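Local coordinates for protein alpha-fucosidase (Bifidobacterium bifidum, PDB 2EAB) that probably releases alpha-1,2-linked L-fucose from glycans by hydrolysis, this chain being the calcium-binding glycoside hydrolase family 95 catalytic portion of a longer protein, at residues L137-Y146 and N204-Y215; P187-L195 and K272-A280. All blocks are in the same frame, centred on the assembly; numbering follows the deposited sequence.

Interaction 1. Residues L137-Y146 and N204-Y215; sequences LNWGDIYLDY and NFNVSMPTNTNY
The Y215 ring carries L137 CD1 over one face, 3.8 Å from the ring centroid, and N212 O over the opposite face, with W139 O in plane at its edge. The contact runs along and just beyond two neighbouring antiparallel strands, 140-145 and 203-208, of one sheet in the N-terminal beta-sandwich. Y146 receives F205 CB over one face; the two rings, turned 27° apart with centroids separated by 5.7 Å, run side by side with little overlap. Y143 instead offers an edge: its CD2 lies 3.8 Å from P210 CG, and R69 makes a cation-pi contact with the same ring.

The segment axes run at 161°, and Y143-S208 and D145-N206 are hydrogen-bonded pairs flanking the non-hydrogen-bonded L144-V207. L144 CD2 meets V207 CG2 at 3.6 Å, on the buried side, whereas Y143, D145, N206 and S208 occupy the other, partly exposed face. I142 CG1 packs at 3.9 Å against M209 CG.

Beyond S208 the regular pairing gives way to the D141 N to P210 O bond and a single G140-T211 bridge. On the other side, toward strand 69-76, W139 and G140 form a classic beta bulge opposite F74. N212 makes an Asx turn with the N-H of N214. W139 O takes two donors: N212 N, at 2.9 Å and tilted from the carbonyl plane, shares it with the tyrosine hydroxyl. The side chain of Y215 leaves with CG between its backbone N and carbonyl carbon (chi1 58°), which swings the ring back over L137. N138 O is buried without a partner in the model. A water links the W139 indole N-H to M209 O, and Y215 OH ends 2.9 Å from W139 O, in the carbonyl plane on a lone pair.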
loop_
_atom_site.group_PDB
_atom_site.type_symbol
_atom_site.label_atom_id
_atom_site.label_comp_id
_atom_site.label_asym_id
_atom_site.label_seq_id
_atom_site.Cartn_x
_atom_site.Cartn_y
_atom_site.Cartn_z
ATOM N N LEU A 137 4.225 -17.275 1.650
ATOM C CA LEU A 137 5.455 -18.047 1.463
ATOM C C LEU A 137 6.270 -17.580 0.275
ATOM O O LEU A 137 5.719 -17.383 -0.812
ATOM C CB LEU A 137 5.124 -19.513 1.177
ATOM C CG LEU A 137 4.386 -20.367 2.199
ATOM C CD1 LEU A 137 4.127 -21.754 1.654
ATOM C CD2 LEU A 137 5.139 -20.446 3.486
ATOM N N ASN A 138 7.588 -17.475 0.451
ATOM C CA ASN A 138 8.476 -17.528 -0.702
ATOM C C ASN A 138 8.207 -18.849 -1.417
ATOM O O ASN A 138 8.176 -19.904 -0.780
ATOM C CB ASN A 138 9.943 -17.456 -0.288
ATOM C CG ASN A 138 10.877 -17.872 -1.409
ATOM O OD1 ASN A 138 11.002 -17.181 -2.427
ATOM N ND2 ASN A 138 11.513 -19.020 -1.248
ATOM N N TRP A 139 8.005 -18.796 -2.730
ATOM C CA TRP A 139 7.754 -20.005 -3.508
ATOM C C TRP A 139 9.035 -20.835 -3.587
ATOM O O TRP A 139 9.048 -22.020 -3.223
ATOM C CB TRP A 139 7.240 -19.640 -4.901
ATOM C CG TRP A 139 6.875 -20.801 -5.780
ATOM C CD1 TRP A 139 7.713 -21.768 -6.264
ATOM C CD2 TRP A 139 5.582 -21.089 -6.312
ATOM N NE1 TRP A 139 7.012 -22.647 -7.052
ATOM C CE2 TRP A 139 5.702 -22.257 -7.096
ATOM C CE3 TRP A 139 4.325 -20.482 -6.190
ATOM C CZ2 TRP A 139 4.617 -22.823 -7.766
ATOM C CZ3 TRP A 139 3.248 -21.044 -6.857
ATOM C CH2 TRP A 139 3.401 -22.205 -7.635
ATOM N N GLY A 140 10.111 -20.201 -4.042
ATOM C CA GLY A 140 11.410 -20.846 -4.158
ATOM C C GLY A 140 12.348 -19.962 -4.943
ATOM O O GLY A 140 12.338 -18.733 -4.786
ATOM N N ASP A 141 13.156 -20.591 -5.791
ATOM C CA ASP A 141 14.122 -19.883 -6.624
ATOM C C ASP A 141 14.246 -20.538 -7.987
ATOM O O ASP A 141 14.003 -21.733 -8.131
ATOM C CB ASP A 141 15.511 -19.880 -5.977
ATOM C CG ASP A 141 15.521 -19.263 -4.597
ATOM O OD1 ASP A 141 15.789 -18.048 -4.493
ATOM O OD2 ASP A 141 15.270 -19.999 -3.618
ATOM N N ILE A 142 14.617 -19.733 -8.980
ATOM C CA ILE A 142 15.107 -20.221 -10.261
ATOM C C ILE A 142 16.627 -20.095 -10.229
ATOM O O ILE A 142 17.156 -19.009 -9.981
ATOM C CB ILE A 142 14.546 -19.394 -11.445
ATOM C CG1 ILE A 142 13.012 -19.408 -11.429
ATOM C CG2 ILE A 142 15.092 -19.918 -12.785
ATOM C CD1 ILE A 142 12.367 -18.353 -12.312
ATOM N N TYR A 143 17.321 -21.211 -10.448
ATOM C CA TYR A 143 18.781 -21.199 -10.568
ATOM C C TYR A 143 19.217 -21.466 -11.998
ATOM O O TYR A 143 18.727 -22.391 -12.641
ATOM C CB TYR A 143 19.430 -22.217 -9.631
ATOM C CG TYR A 143 19.496 -21.780 -8.186
ATOM C CD1 TYR A 143 20.472 -20.884 -7.752
ATOM C CD2 TYR A 143 18.587 -22.266 -7.248
ATOM C CE1 TYR A 143 20.543 -20.489 -6.421
ATOM C CE2 TYR A 143 18.649 -21.870 -5.912
ATOM C CZ TYR A 143 19.626 -20.982 -5.509
ATOM O OH TYR A 143 19.705 -20.586 -4.196
ATOM N N LEU A 144 20.132 -20.629 -12.481
ATOM C CA LEU A 144 20.730 -20.789 -13.801
ATOM C C LEU A 144 22.230 -20.942 -13.600
ATOM O O LEU A 144 22.945 -19.958 -13.415
ATOM C CB LEU A 144 20.406 -19.587 -14.700
ATOM C CG LEU A 144 18.929 -19.209 -14.872
ATOM C CD1 LEU A 144 18.779 -17.865 -15.569
ATOM C CD2 LEU A 144 18.167 -20.280 -15.624
ATOM N N ASP A 145 22.691 -22.191 -13.594
ATOM C CA ASP A 145 24.073 -22.499 -13.234
ATOM C C ASP A 145 24.932 -22.657 -14.483
ATOM O O ASP A 145 24.798 -23.629 -15.226
ATOM C CB ASP A 145 24.142 -23.751 -12.343
ATOM C CG ASP A 145 25.525 -23.981 -11.742
ATOM O OD1 ASP A 145 26.481 -23.254 -12.090
ATOM O OD2 ASP A 145 25.663 -24.904 -10.911
ATOM N N TYR A 146 25.807 -21.679 -14.698
ATOM C CA TYR A 146 26.668 -21.621 -15.875
ATOM C C TYR A 146 27.922 -22.480 -15.721
ATOM O O TYR A 146 28.607 -22.769 -16.707
ATOM C CB TYR A 146 27.050 -20.166 -16.170
ATOM C CG TYR A 146 25.950 -19.335 -16.812
ATOM C CD1 TYR A 146 24.744 -19.090 -16.146
ATOM C CD2 TYR A 146 26.122 -18.783 -18.079
ATOM C CE1 TYR A 146 23.737 -18.326 -16.734
ATOM C CE2 TYR A 146 25.126 -18.013 -18.676
ATOM C CZ TYR A 146 23.934 -17.787 -17.998
ATOM O OH TYR A 146 22.951 -17.024 -18.592
ATOM N N ASN A 204 25.943 -22.273 -22.062
ATOM C CA ASN A 204 25.855 -23.555 -21.383
ATOM C C ASN A 204 25.412 -23.333 -19.946
ATOM O O ASN A 204 26.078 -22.619 -19.193
ATOM C CB ASN A 204 27.213 -24.263 -21.400
ATOM C CG ASN A 204 27.708 -24.541 -22.804
ATOM O OD1 ASN A 204 27.307 -25.514 -23.432
ATOM N ND2 ASN A 204 28.589 -23.679 -23.301
ATOM N N PHE A 205 24.282 -23.924 -19.571
ATOM C CA PHE A 205 23.773 -23.779 -18.209
ATOM C C PHE A 205 22.761 -24.850 -17.831
ATOM O O PHE A 205 22.150 -25.483 -18.690
ATOM C CB PHE A 205 23.176 -22.378 -17.978
ATOM C CG PHE A 205 21.938 -22.105 -18.780
ATOM C CD1 PHE A 205 20.684 -22.434 -18.276
ATOM C CD2 PHE A 205 22.023 -21.515 -20.036
ATOM C CE1 PHE A 205 19.536 -22.192 -19.012
ATOM C CE2 PHE A 205 20.877 -21.264 -20.780
ATOM C CZ PHE A 205 19.630 -21.605 -20.265
ATOM N N ASN A 206 22.604 -25.030 -16.524
ATOM C CA ASN A 206 21.594 -25.900 -15.958
ATOM C C ASN A 206 20.508 -25.034 -15.330
ATOM O O ASN A 206 20.812 -24.117 -14.565
ATOM C CB ASN A 206 22.242 -26.809 -14.912
ATOM C CG ASN A 206 21.247 -27.696 -14.203
ATOM O OD1 ASN A 206 20.513 -27.245 -13.321
ATOM N ND2 ASN A 206 21.233 -28.973 -14.565
ATOM N N VAL A 207 19.252 -25.314 -15.665
ATOM C CA VAL A 207 18.134 -24.592 -15.056
ATOM C C VAL A 207 17.350 -25.494 -14.111
ATOM O O VAL A 207 16.968 -26.610 -14.467
ATOM C CB VAL A 207 17.210 -23.895 -16.105
ATOM C CG1 VAL A 207 16.719 -24.866 -17.154
ATOM C CG2 VAL A 207 16.027 -23.210 -15.422
ATOM N N SER A 208 17.144 -24.998 -12.895
ATOM C CA SER A 208 16.344 -25.689 -11.895
ATOM C C SER A 208 15.406 -24.695 -11.219
ATOM O O SER A 208 15.604 -23.480 -11.306
ATOM C CB SER A 208 17.243 -26.381 -10.866
ATOM O OG SER A 208 18.085 -25.455 -10.207
ATOM N N MET A 209 14.374 -25.210 -10.559
ATOM C CA MET A 209 13.424 -24.346 -9.862
ATOM C C MET A 209 12.989 -24.959 -8.529
ATOM O O MET A 209 11.818 -25.315 -8.354
ATOM C CB MET A 209 12.225 -24.028 -10.759
ATOM C CG MET A 209 11.404 -22.828 -10.299
ATOM S SD MET A 209 10.129 -22.423 -11.501
ATOM C CE MET A 209 9.282 -21.097 -10.666
ATOM N N PRO A 210 13.935 -25.079 -7.578
ATOM C CA PRO A 210 13.610 -25.672 -6.286
ATOM C C PRO A 210 12.651 -24.806 -5.484
ATOM O O PRO A 210 12.803 -23.581 -5.420
ATOM C CB PRO A 210 14.967 -25.742 -5.579
ATOM C CG PRO A 210 15.775 -24.659 -6.215
ATOM C CD PRO A 210 15.354 -24.675 -7.648
ATOM N N THR A 211 11.661 -25.448 -4.884
ATOM C CA THR A 211 10.789 -24.780 -3.934
ATOM C C THR A 211 11.551 -24.533 -2.635
ATOM O O THR A 211 12.523 -25.237 -2.324
ATOM C CB THR A 211 9.535 -25.612 -3.656
ATOM O OG1 THR A 211 9.919 -26.982 -3.485
ATOM C CG2 THR A 211 8.536 -25.489 -4.808
ATOM N N ASN A 212 11.117 -23.527 -1.882
ATOM C CA ASN A 212 11.717 -23.229 -0.596
ATOM C C ASN A 212 11.628 -24.473 0.278
ATOM O O ASN A 212 10.579 -25.106 0.357
ATOM C CB ASN A 212 10.994 -22.051 0.050
ATOM C CG ASN A 212 11.685 -21.547 1.289
ATOM O OD1 ASN A 212 11.836 -22.284 2.269
ATOM N ND2 ASN A 212 12.096 -20.281 1.270
ATOM N N THR A 213 12.734 -24.821 0.925
ATOM C CA THR A 213 12.839 -26.089 1.637
ATOM C C THR A 213 12.272 -26.046 3.058
ATOM O O THR A 213 12.417 -27.020 3.805
ATOM C CB THR A 213 14.310 -26.558 1.686
ATOM O OG1 THR A 213 15.105 -25.568 2.350
ATOM C CG2 THR A 213 14.859 -26.760 0.275
ATOM N N ASN A 214 11.628 -24.940 3.433
ATOM C CA ASN A 214 11.219 -24.732 4.826
ATOM C C ASN A 214 9.728 -24.866 5.125
ATOM O O ASN A 214 9.335 -24.937 6.291
ATOM C CB ASN A 214 11.758 -23.398 5.337
ATOM C CG ASN A 214 13.265 -23.298 5.193
ATOM O OD1 ASN A 214 13.771 -22.523 4.374
ATOM N ND2 ASN A 214 13.986 -24.101 5.955
ATOM N N TYR A 215 8.899 -24.883 4.087
ATOM C CA TYR A 215 7.490 -25.183 4.271
ATOM C C TYR A 215 7.195 -26.653 4.010
ATOM O O TYR A 215 7.851 -27.290 3.182
ATOM C CB TYR A 215 6.585 -24.262 3.449
ATOM C CG TYR A 215 6.750 -24.213 1.942
ATOM C CD1 TYR A 215 6.140 -25.150 1.113
ATOM C CD2 TYR A 215 7.429 -23.150 1.337
ATOM C CE1 TYR A 215 6.239 -25.054 -0.280
ATOM C CE2 TYR A 215 7.532 -23.044 -0.048
ATOM C CZ TYR A 215 6.938 -23.997 -0.851
ATOM O OH TYR A 215 7.029 -23.899 -2.221
HETATM O O HOH W 1 8.996 -24.403 -8.214
HETATM O O HOH W 2 14.292 -22.559 -3.205
HETATM O O HOH W 3 28.656 -21.671 -19.144
#

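Interaction 2. Residues P187-L195 and K272-A280; sequences PDNVMVARL and KAVTLYIAA
Strands 190-195 and 273-280 run antiparallel, their segment axes at 154° and 4.6 Å apart at closest approach, with paired backbone bonds joining M191 to I278, A193 to L276 and L195 to V274. L195 N to V274 O is almost straight, with an N-H...O angle of 179°.

R194 and T275 face each other at a non-hydrogen-bonded pair. A bend at chi2 (71°) folds the arginine back over the neighbouring strand, where R194 NH1 donates to T275 OG1 at 2.9 Å, close to the guanidinium plane. A273 CB lies over one face of the guanidinium, 3.5 Å from R194 NH2, while D251 salt-bridges NH2 and Y316 adds a cation-pi contact. On the same side V192 lies side by side with Y277, its CG2 3.9 Å from Y277 CD1, beneath helix 316-331. The reverse side is wholly apolar: M191 CB meets I278 CB at 3.9 Å, A193 CB faces L276 CB at 4.0 Å, and L195 CB reaches V274 CG2 at 3.7 Å.

Where strand 190-195 begins, N189 and V190 form a G1 beta bulge opposite S185 of strand 176-185. One helix-covered face and one apolar face turned to strand 203-208 mark this as a central strand pair of the N-terminal beta-sandwich.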
loop_
_atom_site.group_PDB
_atom_site.type_symbol
_atom_site.label_atom_id
_atom_site.label_comp_id
_atom_site.label_asym_id
_atom_site.label_seq_id
_atom_site.Cartn_x
_atom_site.Cartn_y
_atom_site.Cartn_z
ATOM N N PRO A 187 0.072 -8.915 -19.745
ATOM C CA PRO A 187 -0.762 -9.387 -20.863
ATOM C C PRO A 187 -0.645 -10.880 -21.174
ATOM O O PRO A 187 -1.650 -11.516 -21.481
ATOM C CB PRO A 187 -0.257 -8.566 -22.055
ATOM C CG PRO A 187 0.289 -7.345 -21.462
ATOM C CD PRO A 187 0.896 -7.759 -20.150
ATOM N N ASP A 188 0.565 -11.426 -21.100
ATOM C CA ASP A 188 0.779 -12.836 -21.425
ATOM C C ASP A 188 0.988 -13.714 -20.194
ATOM O O ASP A 188 1.238 -14.916 -20.310
ATOM C CB ASP A 188 1.907 -12.980 -22.446
ATOM C CG ASP A 188 1.482 -12.528 -23.831
ATOM O OD1 ASP A 188 0.512 -13.105 -24.366
ATOM O OD2 ASP A 188 2.093 -11.583 -24.371
ATOM N N ASN A 189 0.856 -13.098 -19.020
ATOM C CA ASN A 189 0.839 -13.808 -17.742
ATOM C C ASN A 189 2.018 -14.763 -17.550
ATOM O O ASN A 189 1.850 -15.909 -17.117
ATOM C CB ASN A 189 -0.488 -14.544 -17.560
ATOM C CG ASN A 189 -0.728 -14.934 -16.127
ATOM O OD1 ASN A 189 -0.242 -14.268 -15.215
ATOM N ND2 ASN A 189 -1.463 -16.015 -15.916
ATOM N N VAL A 190 3.212 -14.281 -17.868
ATOM C CA VAL A 190 4.365 -15.157 -17.975
ATOM C C VAL A 190 5.647 -14.408 -17.646
ATOM O O VAL A 190 5.774 -13.216 -17.934
ATOM C CB VAL A 190 4.436 -15.815 -19.393
ATOM C CG1 VAL A 190 4.755 -14.779 -20.482
ATOM C CG2 VAL A 190 5.429 -16.973 -19.428
ATOM N N MET A 191 6.580 -15.114 -17.017
ATOM C CA MET A 191 7.908 -14.588 -16.750
ATOM C C MET A 191 8.840 -15.040 -17.870
ATOM O O MET A 191 8.784 -16.189 -18.312
ATOM C CB MET A 191 8.403 -15.078 -15.387
ATOM C CG MET A 191 9.806 -14.628 -15.012
ATOM S SD MET A 191 10.289 -15.172 -13.363
ATOM C CE MET A 191 9.186 -14.212 -12.325
ATOM N N VAL A 192 9.684 -14.123 -18.323
ATOM C CA VAL A 192 10.602 -14.383 -19.424
ATOM C C VAL A 192 12.026 -14.148 -18.949
ATOM O O VAL A 192 12.311 -13.144 -18.298
ATOM C CB VAL A 192 10.273 -13.479 -20.645
ATOM C CG1 VAL A 192 11.329 -13.610 -21.738
ATOM C CG2 VAL A 192 8.891 -13.805 -21.203
ATOM N N ALA A 193 12.904 -15.102 -19.251
ATOM C CA ALA A 193 14.340 -14.917 -19.100
ATOM C C ALA A 193 14.994 -15.114 -20.461
ATOM O O ALA A 193 14.931 -16.203 -21.040
ATOM C CB ALA A 193 14.912 -15.884 -18.082
ATOM N N ARG A 194 15.594 -14.044 -20.973
ATOM C CA ARG A 194 16.288 -14.062 -22.253
ATOM C C ARG A 194 17.781 -14.102 -21.973
ATOM O O ARG A 194 18.323 -13.194 -21.347
ATOM C CB ARG A 194 15.913 -12.820 -23.069
ATOM C CG ARG A 194 16.642 -12.669 -24.402
ATOM C CD ARG A 194 16.179 -13.697 -25.414
ATOM N NE ARG A 194 16.923 -13.591 -26.667
ATOM C CZ ARG A 194 16.885 -14.493 -27.644
ATOM N NH1 ARG A 194 16.140 -15.585 -27.523
ATOM N NH2 ARG A 194 17.603 -14.307 -28.744
ATOM N N LEU A 195 18.434 -15.175 -22.420
ATOM C CA LEU A 195 19.838 -15.417 -22.099
ATOM C C LEU A 195 20.653 -15.552 -23.373
ATOM O O LEU A 195 20.253 -16.269 -24.287
ATOM C CB LEU A 195 19.977 -16.686 -21.249
ATOM C CG LEU A 195 19.016 -16.841 -20.064
ATOM C CD1 LEU A 195 19.080 -18.237 -19.489
ATOM C CD2 LEU A 195 19.294 -15.811 -18.985
ATOM N N LYS A 272 23.587 -20.425 -28.236
ATOM C CA LYS A 272 24.019 -19.036 -28.326
ATOM C C LYS A 272 23.012 -18.117 -27.635
ATOM O O LYS A 272 23.398 -17.184 -26.932
ATOM C CB LYS A 272 24.216 -18.617 -29.786
ATOM C CG LYS A 272 24.969 -17.303 -29.947
ATOM C CD LYS A 272 25.042 -16.868 -31.402
ATOM C CE LYS A 272 25.829 -15.576 -31.538
ATOM N NZ LYS A 272 25.861 -15.079 -32.944
ATOM N N ALA A 273 21.726 -18.388 -27.846
ATOM C CA ALA A 273 20.649 -17.611 -27.236
ATOM C C ALA A 273 19.448 -18.497 -26.936
ATOM O O ALA A 273 19.091 -19.374 -27.729
ATOM C CB ALA A 273 20.246 -16.459 -28.135
ATOM N N VAL A 274 18.832 -18.264 -25.780
ATOM C CA VAL A 274 17.652 -19.018 -25.355
ATOM C C VAL A 274 16.624 -18.095 -24.700
ATOM O O VAL A 274 16.978 -17.071 -24.113
ATOM C CB VAL A 274 18.002 -20.178 -24.367
ATOM C CG1 VAL A 274 18.973 -21.174 -24.989
ATOM C CG2 VAL A 274 18.564 -19.645 -23.062
ATOM N N THR A 275 15.354 -18.468 -24.813
ATOM C CA THR A 275 14.287 -17.812 -24.062
ATOM C C THR A 275 13.630 -18.832 -23.147
ATOM O O THR A 275 13.237 -19.916 -23.587
ATOM C CB THR A 275 13.224 -17.180 -24.986
ATOM O OG1 THR A 275 13.868 -16.349 -25.958
ATOM C CG2 THR A 275 12.228 -16.334 -24.180
ATOM N N LEU A 276 13.540 -18.482 -21.868
ATOM C CA LEU A 276 12.815 -19.274 -20.888
ATOM C C LEU A 276 11.463 -18.630 -20.643
ATOM O O LEU A 276 11.377 -17.419 -20.434
ATOM C CB LEU A 276 13.589 -19.348 -19.572
ATOM C CG LEU A 276 14.639 -20.447 -19.373
ATOM C CD1 LEU A 276 15.665 -20.529 -20.501
ATOM C CD2 LEU A 276 15.328 -20.257 -18.032
ATOM N N TYR A 277 10.414 -19.441 -20.694
ATOM C CA TYR A 277 9.077 -19.010 -20.314
ATOM C C TYR A 277 8.703 -19.711 -19.019
ATOM O O TYR A 277 8.717 -20.944 -18.938
ATOM C CB TYR A 277 8.071 -19.320 -21.419
ATOM C CG TYR A 277 8.341 -18.553 -22.692
ATOM C CD1 TYR A 277 7.918 -17.228 -22.834
ATOM C CD2 TYR A 277 9.036 -19.142 -23.747
ATOM C CE1 TYR A 277 8.172 -16.512 -23.999
ATOM C CE2 TYR A 277 9.295 -18.432 -24.916
ATOM C CZ TYR A 277 8.856 -17.122 -25.034
ATOM O OH TYR A 277 9.113 -16.417 -26.185
ATOM N N ILE A 278 8.389 -18.908 -18.008
ATOM C CA ILE A 278 8.148 -19.405 -16.660
ATOM C C ILE A 278 6.749 -18.997 -16.219
ATOM O O ILE A 278 6.391 -17.815 -16.271
ATOM C CB ILE A 278 9.194 -18.850 -15.661
ATOM C CG1 ILE A 278 10.617 -19.218 -16.107
ATOM C CG2 ILE A 278 8.917 -19.366 -14.252
ATOM C CD1 ILE A 278 11.598 -18.061 -16.058
ATOM N N ALA A 279 5.957 -19.977 -15.796
ATOM C CA ALA A 279 4.627 -19.699 -15.265
ATOM C C ALA A 279 4.410 -20.472 -13.977
ATOM O O ALA A 279 5.064 -21.488 -13.733
ATOM C CB ALA A 279 3.557 -20.044 -16.283
ATOM N N ALA A 280 3.486 -19.986 -13.150
ATOM C CA ALA A 280 3.150 -20.651 -11.902
ATOM C C ALA A 280 1.729 -20.309 -11.506
ATOM O O ALA A 280 1.211 -19.245 -11.867
ATOM C CB ALA A 280 4.115 -20.251 -10.804
HETATM O O HOH W 4 2.080 -17.438 -14.709
#

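How the interactions relate
Interactions 1 and 2 are both largely buried, but they belong to opposing sheets of one sandwich. Strand 190-197 is followed directly in the chain by strand 203-208, so the polypeptide passes from the sheet of interaction 2 to that of interaction 1. Between them the apolar faces pack on each other: F205 CZ is 3.5 Å from L195 CD1, L144 CD2 is 3.7 Å from L276 CD2, and W139 CH2 is 3.8 Å from A280 CB. The outward faces differ. Interaction 1 leaves tyrosine, aspartate, asparagine and serine partly exposed and ends in turns beyond S208, with waters bridging its polar groups, whereas interaction 2 keeps alternating pairs from M191 to L195 and meets a helix, keeping one arginine's charge paired.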